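Local coordinates for protein F420-H2 Dependent Reductase A (Mycobacterium smegmatis str. MC2 155, PDB 3H96) that probably uses the deazaflavin coenzyme F420 in reductase chemistry, as a mycobacterial member of the F420H2-dependent quinone reductase family linked to aflatoxin degradation, at residues Met32-Arg40 with Asn80-Val91; Glu94-Val103 with Ile135-Thr143. All coordinates share one frame; numbering follows the deposited sequence.

From the N terminus, helix 8-18 comes first, and strand 32-38 then enters the sheet. The chain passes through strands 45-51, 53-54 and 61-65 and helix 76-84 before strand 86-91 returns to pair with strand 32-38, closing the first loop in interaction 1, where Asn80 also ties the helix to the strand's end. A short turn leads into strand 94-103, and after helices 105-118 and 121-128 the final strand, 137-142, closes the second loop in interaction 2. The two contacts therefore follow one another in series and neither encloses nor crosses the other. Pairing of strand 86-91 with strand 94-103, including Ala87 O to Val98 N at 2.8 Å, joins them into one antiparallel sheet.

Interaction 1: Met32-Arg40 with Asn80-Val91; sequences MVLVHHVGR and NLTTAGTAQVEV
Asn80 reaches from the last turn of helix 76-84 to the end of strand 32-38 and uses both ends of its amide. Its CG lies anti to the carbonyl carbon (chi1 -71°), turning the amide toward His37 and Arg40. Asn80 ND2 donates to ND1 of His37 at 2.9 Å, an almost straight bond (170° at the hydrogen) lying in both the imidazole and amide planes. With His37 NE2 bonded to Thr48, both ring nitrogens are engaged and the ring's rotation is fixed. Asn80 OD1 accepts the backbone N of Arg40 at 3.0 Å, the donor standing above the carbonyl plane. Two waters complete this junction: one accepts from Val38 N and donates weakly to Asn80 O, while the other donates to both Val38 O and Asn80 O.

Farther along, strands 32-38 and 86-91 pair as antiparallel neighbours within the split beta-barrel of PNPOX-like flavoproteins. Leu34 and Glu90 form a hydrogen-bonded pair, with Leu34 N to Glu90 O at 3.1 Å and Glu90 N to Leu34 O at 2.9 Å, and His36 N gives a 2.8 Å bond to Gln88 O. The Glu90 carboxylate is buried and forms a salt bridge through OE2 with Arg17; CD1 of Leu34 packs 3.8 Å from that oxygen. On the opposite face, Val33 CG2 touches Val91 CG2 at 3.6 Å, and Val35 CG1 meets Leu81 CD1 at 3.7 Å.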
loop_
_atom_site.group_PDB
_atom_site.type_symbol
_atom_site.label_atom_id
_atom_site.label_comp_id
_atom_site.label_asym_id
_atom_site.label_seq_id
_atom_site.Cartn_x
_atom_site.Cartn_y
_atom_site.Cartn_z
HETATM N N MSE A 32 5.412 -7.475 0.720
HETATM C CA MSE A 32 5.615 -6.240 -0.076
HETATM C C MSE A 32 4.866 -6.277 -1.377
HETATM O O MSE A 32 4.672 -7.359 -1.999
HETATM C CB MSE A 32 7.079 -6.051 -0.439
HETATM C CG MSE A 32 8.010 -6.019 0.790
HETATM SE SE MSE A 32 7.692 -4.391 1.755
HETATM C CE MSE A 32 8.342 -3.159 0.348
ATOM N N VAL A 33 4.490 -5.099 -1.819
ATOM C CA VAL A 33 3.931 -4.946 -3.136
ATOM C C VAL A 33 4.576 -3.719 -3.825
ATOM O O VAL A 33 4.851 -2.702 -3.166
ATOM C CB VAL A 33 2.396 -4.835 -3.047
ATOM C CG1 VAL A 33 1.982 -3.611 -2.136
ATOM C CG2 VAL A 33 1.807 -4.665 -4.416
ATOM N N LEU A 34 4.858 -3.857 -5.118
ATOM C CA LEU A 34 5.239 -2.726 -5.964
ATOM C C LEU A 34 3.998 -2.315 -6.737
ATOM O O LEU A 34 3.444 -3.109 -7.552
ATOM C CB LEU A 34 6.311 -3.134 -6.977
ATOM C CG LEU A 34 7.632 -3.787 -6.490
ATOM C CD1 LEU A 34 8.751 -3.889 -7.673
ATOM C CD2 LEU A 34 8.214 -3.088 -5.316
ATOM N N VAL A 35 3.558 -1.095 -6.453
ATOM C CA VAL A 35 2.305 -0.573 -7.018
ATOM C C VAL A 35 2.673 0.301 -8.192
ATOM O O VAL A 35 3.435 1.298 -8.043
ATOM C CB VAL A 35 1.532 0.234 -5.970
ATOM C CG1 VAL A 35 0.284 0.922 -6.611
ATOM C CG2 VAL A 35 1.247 -0.670 -4.668
ATOM N N HIS A 36 2.163 -0.040 -9.370
ATOM C CA HIS A 36 2.376 0.828 -10.545
ATOM C C HIS A 36 1.168 1.737 -10.604
ATOM O O HIS A 36 0.026 1.240 -10.665
ATOM C CB HIS A 36 2.422 0.032 -11.880
ATOM C CG HIS A 36 3.626 -0.831 -12.047
ATOM N ND1 HIS A 36 3.926 -1.865 -11.186
ATOM C CD2 HIS A 36 4.580 -0.853 -13.008
ATOM C CE1 HIS A 36 5.030 -2.468 -11.584
ATOM N NE2 HIS A 36 5.432 -1.884 -12.705
ATOM N N HIS A 37 1.407 3.047 -10.617
ATOM C CA HIS A 37 0.342 4.016 -10.626
ATOM C C HIS A 37 0.699 5.122 -11.618
ATOM O O HIS A 37 1.853 5.193 -12.139
ATOM C CB HIS A 37 0.028 4.580 -9.202
ATOM C CG HIS A 37 1.231 5.083 -8.464
ATOM N ND1 HIS A 37 1.455 6.429 -8.237
ATOM C CD2 HIS A 37 2.293 4.429 -7.927
ATOM C CE1 HIS A 37 2.614 6.580 -7.616
ATOM N NE2 HIS A 37 3.127 5.377 -7.387
ATOM N N VAL A 38 -0.284 5.985 -11.870
ATOM C CA VAL A 38 -0.070 7.045 -12.820
ATOM C C VAL A 38 -0.616 8.334 -12.247
ATOM O O VAL A 38 -1.725 8.370 -11.701
ATOM C CB VAL A 38 -0.723 6.701 -14.193
ATOM C CG1 VAL A 38 -2.159 7.190 -14.256
ATOM C CG2 VAL A 38 0.082 7.305 -15.356
ATOM N N GLY A 39 0.182 9.395 -12.362
ATOM C CA GLY A 39 -0.164 10.687 -11.733
ATOM C C GLY A 39 -1.478 11.227 -12.267
ATOM O O GLY A 39 -1.623 11.383 -13.481
ATOM N N ARG A 40 -2.445 11.441 -11.363
ATOM C CA ARG A 40 -3.746 11.891 -11.743
ATOM C C ARG A 40 -3.702 13.293 -12.364
ATOM O O ARG A 40 -4.627 13.682 -13.031
ATOM C CB ARG A 40 -4.678 11.831 -10.549
ATOM C CG ARG A 40 -4.215 12.741 -9.381
ATOM C CD ARG A 40 -5.394 13.121 -8.484
ATOM N NE ARG A 40 -4.954 14.113 -7.496
ATOM C CZ ARG A 40 -5.751 15.009 -6.921
ATOM N NH1 ARG A 40 -7.061 15.011 -7.168
ATOM N NH2 ARG A 40 -5.226 15.873 -6.063
ATOM N N ASN A 80 -3.764 8.808 -7.017
ATOM C CA ASN A 80 -3.539 8.207 -8.348
ATOM C C ASN A 80 -4.361 6.927 -8.506
ATOM O O ASN A 80 -5.037 6.721 -9.529
ATOM C CB ASN A 80 -2.064 7.886 -8.492
ATOM C CG ASN A 80 -1.205 9.163 -8.648
ATOM O OD1 ASN A 80 -1.722 10.259 -8.723
ATOM N ND2 ASN A 80 0.091 9.003 -8.646
ATOM N N LEU A 81 -4.303 6.055 -7.491
ATOM C CA LEU A 81 -5.054 4.787 -7.560
ATOM C C LEU A 81 -6.583 4.958 -7.563
ATOM O O LEU A 81 -7.255 4.385 -8.425
ATOM C CB LEU A 81 -4.614 3.833 -6.452
ATOM C CG LEU A 81 -3.175 3.277 -6.526
ATOM C CD1 LEU A 81 -2.970 2.193 -5.418
ATOM C CD2 LEU A 81 -3.029 2.636 -7.904
ATOM N N THR A 82 -7.125 5.788 -6.655
ATOM C CA THR A 82 -8.566 5.916 -6.524
ATOM C C THR A 82 -9.113 6.685 -7.738
ATOM O O THR A 82 -10.299 6.568 -8.067
ATOM C CB THR A 82 -8.944 6.676 -5.271
ATOM O OG1 THR A 82 -8.335 7.996 -5.300
ATOM C CG2 THR A 82 -8.547 5.856 -3.972
ATOM N N THR A 83 -8.266 7.505 -8.362
ATOM C CA THR A 83 -8.655 8.167 -9.598
ATOM C C THR A 83 -8.724 7.183 -10.760
ATOM O O THR A 83 -9.723 7.146 -11.508
ATOM C CB THR A 83 -7.745 9.343 -9.964
ATOM O OG1 THR A 83 -7.926 10.395 -9.007
ATOM C CG2 THR A 83 -8.131 9.851 -11.373
ATOM N N ALA A 84 -7.730 6.335 -10.906
ATOM C CA ALA A 84 -7.766 5.418 -12.027
ATOM C C ALA A 84 -8.774 4.255 -11.801
ATOM O O ALA A 84 -9.436 3.804 -12.730
ATOM C CB ALA A 84 -6.363 4.895 -12.328
ATOM N N GLY A 85 -8.930 3.836 -10.548
ATOM C CA GLY A 85 -9.803 2.699 -10.254
ATOM C C GLY A 85 -9.187 1.325 -10.558
ATOM O O GLY A 85 -9.733 0.290 -10.184
ATOM N N THR A 86 -8.039 1.303 -11.218
ATOM C CA THR A 86 -7.343 0.067 -11.519
ATOM C C THR A 86 -5.846 0.368 -11.579
ATOM O O THR A 86 -5.467 1.510 -11.780
ATOM C CB THR A 86 -7.733 -0.568 -12.897
ATOM O OG1 THR A 86 -7.468 0.368 -13.940
ATOM C CG2 THR A 86 -9.191 -0.988 -12.965
ATOM N N ALA A 87 -5.030 -0.678 -11.439
ATOM C CA ALA A 87 -3.581 -0.573 -11.373
ATOM C C ALA A 87 -2.952 -1.921 -11.750
ATOM O O ALA A 87 -3.672 -2.888 -12.012
ATOM C CB ALA A 87 -3.098 -0.145 -9.932
ATOM N N GLN A 88 -1.648 -1.950 -11.771
ATOM C CA GLN A 88 -0.870 -3.139 -11.918
ATOM C C GLN A 88 0.019 -3.208 -10.689
ATOM O O GLN A 88 0.548 -2.200 -10.283
ATOM C CB GLN A 88 -0.010 -3.020 -13.136
ATOM C CG GLN A 88 0.559 -4.231 -13.673
ATOM C CD GLN A 88 1.533 -3.953 -14.790
ATOM O OE1 GLN A 88 2.268 -4.745 -15.116
ATOM N NE2 GLN A 88 1.512 -2.752 -15.346
ATOM N N VAL A 89 0.203 -4.401 -10.162
ATOM C CA VAL A 89 1.109 -4.595 -9.033
ATOM C C VAL A 89 2.058 -5.801 -9.244
ATOM O O VAL A 89 1.717 -6.744 -9.974
ATOM C CB VAL A 89 0.299 -4.908 -7.695
ATOM C CG1 VAL A 89 -0.613 -3.708 -7.280
ATOM C CG2 VAL A 89 -0.537 -6.173 -7.826
ATOM N N GLU A 90 3.196 -5.785 -8.557
ATOM C CA GLU A 90 4.002 -6.972 -8.403
ATOM C C GLU A 90 3.891 -7.437 -6.947
ATOM O O GLU A 90 4.102 -6.681 -6.028
ATOM C CB GLU A 90 5.444 -6.724 -8.825
ATOM C CG GLU A 90 5.511 -6.064 -10.207
ATOM C CD GLU A 90 6.891 -5.513 -10.557
ATOM O OE1 GLU A 90 7.880 -6.270 -10.470
ATOM O OE2 GLU A 90 6.969 -4.321 -10.963
ATOM N N VAL A 91 3.526 -8.697 -6.765
ATOM C CA VAL A 91 3.390 -9.317 -5.442
ATOM C C VAL A 91 4.064 -10.683 -5.618
ATOM O O VAL A 91 3.746 -11.397 -6.549
ATOM C CB VAL A 91 1.890 -9.488 -5.018
ATOM C CG1 VAL A 91 1.819 -10.113 -3.609
ATOM C CG2 VAL A 91 1.153 -8.129 -5.027
HETATM O O HOH W 1 -2.939 5.062 -10.955
HETATM O O HOH W 2 -4.325 8.459 -11.741
HETATM O O HOH W 3 -8.404 13.169 -9.506
#

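Interaction 2: Glu94-Val103 with Ile135-Thr143; sequences ETYAVGVTEV and IPVLALTRT
Gly99 and Thr141 form a hydrogen-bonded pair, as do Thr101 and Ala139, placing the C-terminal strand 137-142 beside strand 94-103 in the antiparallel sheet. Thr141 N to Gly99 O, at 2.9 Å, is the straightest of their bonds (173° at the hydrogen). Thr143 N adds a bond to Ala97 O, approaching from above the carbonyl plane.

Apolar contacts occupy both faces. Val100 CG2 lies alongside Leu140 CD2 at 4.0 Å, and Val100 CG1 is 4.1 Å from Leu138 CD1. On the other face, Val103 CG2 packs on Val137 CG1 at 4.1 Å, next to helix 105-118.

Stacking and charge combine at Arg142. Its CG is anti to the backbone N (chi1 -171°) and the chain runs extended, which carries CD over the centre of the Tyr96 ring in a CH-pi contact and lays the guanidinium flat on the ring, planes 11° apart and centres 4.0 Å apart. At the guanidinium edge, NH1 and NH2 form an end-on salt bridge with Glu94, the stronger bonds being NH1 to OE1 at 3.2 Å and NH2 to OE2 at 3.0 Å. Both oxygens lie near the guanidinium plane, while the nitrogens approach from above the carboxylate plane.

Water joins Tyr96 OH to Leu140 O, and another links Ala97 N with Thr143 O. Ring face and carboxylate together restrict the guanidinium, and the opposite charges probably offset each other at this exposed site.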
loop_
_atom_site.group_PDB
_atom_site.type_symbol
_atom_site.label_atom_id
_atom_site.label_comp_id
_atom_site.label_asym_id
_atom_site.label_seq_id
_atom_site.Cartn_x
_atom_site.Cartn_y
_atom_site.Cartn_z
ATOM N N GLU A 94 4.874 -12.520 -8.931
ATOM C CA GLU A 94 3.838 -12.216 -9.925
ATOM C C GLU A 94 3.663 -10.733 -10.285
ATOM O O GLU A 94 4.218 -9.849 -9.632
ATOM C CB GLU A 94 2.493 -12.801 -9.480
ATOM C CG GLU A 94 2.481 -14.317 -9.372
ATOM C CD GLU A 94 1.086 -14.875 -9.172
ATOM O OE1 GLU A 94 0.653 -14.994 -8.007
ATOM O OE2 GLU A 94 0.423 -15.196 -10.180
ATOM N N THR A 95 2.876 -10.485 -11.333
ATOM C CA THR A 95 2.549 -9.133 -11.801
ATOM C C THR A 95 1.172 -9.324 -12.362
ATOM O O THR A 95 0.964 -10.229 -13.156
ATOM C CB THR A 95 3.465 -8.716 -12.954
ATOM O OG1 THR A 95 4.825 -8.768 -12.500
ATOM C CG2 THR A 95 3.121 -7.266 -13.478
ATOM N N TYR A 96 0.211 -8.548 -11.878
ATOM C CA TYR A 96 -1.149 -8.683 -12.332
ATOM C C TYR A 96 -1.934 -7.375 -12.200
ATOM O O TYR A 96 -1.552 -6.417 -11.436
ATOM C CB TYR A 96 -1.845 -9.877 -11.623
ATOM C CG TYR A 96 -1.841 -9.788 -10.113
ATOM C CD1 TYR A 96 -0.883 -10.493 -9.364
ATOM C CD2 TYR A 96 -2.789 -8.990 -9.428
ATOM C CE1 TYR A 96 -0.868 -10.391 -7.936
ATOM C CE2 TYR A 96 -2.783 -8.903 -7.996
ATOM C CZ TYR A 96 -1.830 -9.625 -7.279
ATOM O OH TYR A 96 -1.782 -9.530 -5.879
ATOM N N ALA A 97 -3.060 -7.330 -12.902
ATOM C CA ALA A 97 -3.930 -6.163 -12.857
ATOM C C ALA A 97 -4.772 -6.213 -11.550
ATOM O O ALA A 97 -5.027 -7.315 -11.012
ATOM C CB ALA A 97 -4.846 -6.171 -14.142
ATOM N N VAL A 98 -5.173 -5.035 -11.030
ATOM C CA VAL A 98 -6.036 -4.981 -9.882
ATOM C C VAL A 98 -7.123 -3.911 -10.030
ATOM O O VAL A 98 -6.895 -2.848 -10.676
ATOM C CB VAL A 98 -5.208 -4.745 -8.594
ATOM C CG1 VAL A 98 -6.057 -4.242 -7.571
ATOM C CG2 VAL A 98 -4.553 -6.071 -8.091
ATOM N N GLY A 99 -8.298 -4.209 -9.453
ATOM C CA GLY A 99 -9.361 -3.211 -9.226
ATOM C C GLY A 99 -9.059 -2.545 -7.894
ATOM O O GLY A 99 -8.617 -3.201 -6.954
ATOM N N VAL A 100 -9.268 -1.222 -7.816
ATOM C CA VAL A 100 -9.082 -0.478 -6.566
ATOM C C VAL A 100 -10.428 -0.074 -5.923
ATOM O O VAL A 100 -11.292 0.459 -6.595
ATOM C CB VAL A 100 -8.318 0.884 -6.839
ATOM C CG1 VAL A 100 -8.131 1.656 -5.532
ATOM C CG2 VAL A 100 -6.939 0.646 -7.562
ATOM N N THR A 101 -10.601 -0.298 -4.612
ATOM C CA THR A 101 -11.769 0.227 -3.882
ATOM C C THR A 101 -11.221 0.746 -2.542
ATOM O O THR A 101 -10.186 0.286 -2.101
ATOM C CB THR A 101 -12.849 -0.900 -3.625
ATOM O OG1 THR A 101 -12.170 -2.039 -3.170
ATOM C CG2 THR A 101 -13.566 -1.346 -4.960
ATOM N N GLU A 102 -11.870 1.726 -1.927
ATOM C CA GLU A 102 -11.410 2.273 -0.683
ATOM C C GLU A 102 -12.201 1.621 0.429
ATOM O O GLU A 102 -13.421 1.527 0.323
ATOM C CB GLU A 102 -11.607 3.791 -0.683
ATOM C CG GLU A 102 -10.935 4.343 0.544
ATOM C CD GLU A 102 -10.563 5.821 0.541
ATOM O OE1 GLU A 102 -10.614 6.514 -0.506
ATOM O OE2 GLU A 102 -10.191 6.269 1.656
ATOM N N VAL A 103 -11.546 1.180 1.503
ATOM C CA VAL A 103 -12.278 0.592 2.616
ATOM C C VAL A 103 -12.562 1.705 3.634
ATOM O O VAL A 103 -11.628 2.465 3.984
ATOM C CB VAL A 103 -11.464 -0.499 3.380
ATOM C CG1 VAL A 103 -12.350 -1.188 4.370
ATOM C CG2 VAL A 103 -10.882 -1.514 2.427
ATOM N N ILE A 135 -6.117 7.797 7.919
ATOM C CA ILE A 135 -5.168 7.104 6.989
ATOM C C ILE A 135 -6.002 6.187 6.114
ATOM O O ILE A 135 -6.701 5.279 6.638
ATOM C CB ILE A 135 -4.031 6.405 7.792
ATOM C CG1 ILE A 135 -3.120 7.524 8.343
ATOM C CG2 ILE A 135 -3.110 5.530 6.916
ATOM C CD1 ILE A 135 -2.089 7.014 9.385
ATOM N N PRO A 136 -5.967 6.446 4.783
ATOM C CA PRO A 136 -6.806 5.611 3.939
ATOM C C PRO A 136 -6.326 4.167 3.842
ATOM O O PRO A 136 -5.097 3.865 3.846
ATOM C CB PRO A 136 -6.761 6.293 2.565
ATOM C CG PRO A 136 -6.391 7.803 2.881
ATOM C CD PRO A 136 -5.519 7.700 4.124
ATOM N N VAL A 137 -7.291 3.255 3.787
ATOM C CA VAL A 137 -6.944 1.873 3.408
ATOM C C VAL A 137 -7.573 1.556 2.053
ATOM O O VAL A 137 -8.778 1.764 1.872
ATOM C CB VAL A 137 -7.434 0.902 4.516
ATOM C CG1 VAL A 137 -7.241 -0.610 4.153
ATOM C CG2 VAL A 137 -6.673 1.189 5.781
ATOM N N LEU A 138 -6.786 1.025 1.109
ATOM C CA LEU A 138 -7.328 0.608 -0.162
ATOM C C LEU A 138 -7.234 -0.933 -0.301
ATOM O O LEU A 138 -6.249 -1.532 0.135
ATOM C CB LEU A 138 -6.515 1.236 -1.313
ATOM C CG LEU A 138 -6.419 2.758 -1.382
ATOM C CD1 LEU A 138 -5.641 3.103 -2.654
ATOM C CD2 LEU A 138 -7.796 3.379 -1.524
ATOM N N ALA A 139 -8.244 -1.515 -0.947
ATOM C CA ALA A 139 -8.277 -2.897 -1.328
ATOM C C ALA A 139 -7.859 -3.034 -2.811
ATOM O O ALA A 139 -8.491 -2.459 -3.712
ATOM C CB ALA A 139 -9.685 -3.452 -1.092
ATOM N N LEU A 140 -6.801 -3.805 -3.061
ATOM C CA LEU A 140 -6.345 -4.117 -4.382
ATOM C C LEU A 140 -6.760 -5.559 -4.738
ATOM O O LEU A 140 -6.231 -6.538 -4.200
ATOM C CB LEU A 140 -4.837 -3.881 -4.444
ATOM C CG LEU A 140 -4.414 -2.524 -3.865
ATOM C CD1 LEU A 140 -2.856 -2.372 -3.996
ATOM C CD2 LEU A 140 -5.156 -1.323 -4.636
ATOM N N THR A 141 -7.711 -5.689 -5.663
ATOM C CA THR A 141 -8.301 -6.987 -5.937
ATOM C C THR A 141 -7.872 -7.498 -7.311
ATOM O O THR A 141 -8.127 -6.827 -8.320
ATOM C CB THR A 141 -9.811 -6.932 -5.928
ATOM O OG1 THR A 141 -10.249 -6.405 -4.677
ATOM C CG2 THR A 141 -10.360 -8.342 -6.129
ATOM N N ARG A 142 -7.268 -8.688 -7.317
ATOM C CA ARG A 142 -6.743 -9.261 -8.540
ATOM C C ARG A 142 -7.839 -9.436 -9.576
ATOM O O ARG A 142 -8.889 -9.968 -9.307
ATOM C CB ARG A 142 -6.048 -10.606 -8.302
ATOM C CG ARG A 142 -5.292 -11.106 -9.556
ATOM C CD ARG A 142 -4.483 -12.333 -9.183
ATOM N NE ARG A 142 -3.669 -12.719 -10.301
ATOM C CZ ARG A 142 -2.528 -13.357 -10.189
ATOM N NH1 ARG A 142 -2.080 -13.750 -8.998
ATOM N NH2 ARG A 142 -1.879 -13.654 -11.288
ATOM N N THR A 143 -7.624 -8.946 -10.773
ATOM C CA THR A 143 -8.405 -9.288 -11.940
ATOM C C THR A 143 -7.490 -9.899 -12.983
ATOM O O THR A 143 -6.275 -9.841 -12.893
ATOM C CB THR A 143 -9.040 -8.098 -12.612
ATOM O OG1 THR A 143 -8.021 -7.182 -13.002
ATOM C CG2 THR A 143 -10.016 -7.432 -11.774
HETATM O O HOH W 4 -4.318 -8.379 -4.957
HETATM O O HOH W 5 -3.826 -9.352 -14.563
HETATM O O HOH W 6 -10.551 -3.591 -4.927
HETATM O O HOH W 7 -10.054 4.391 3.703
#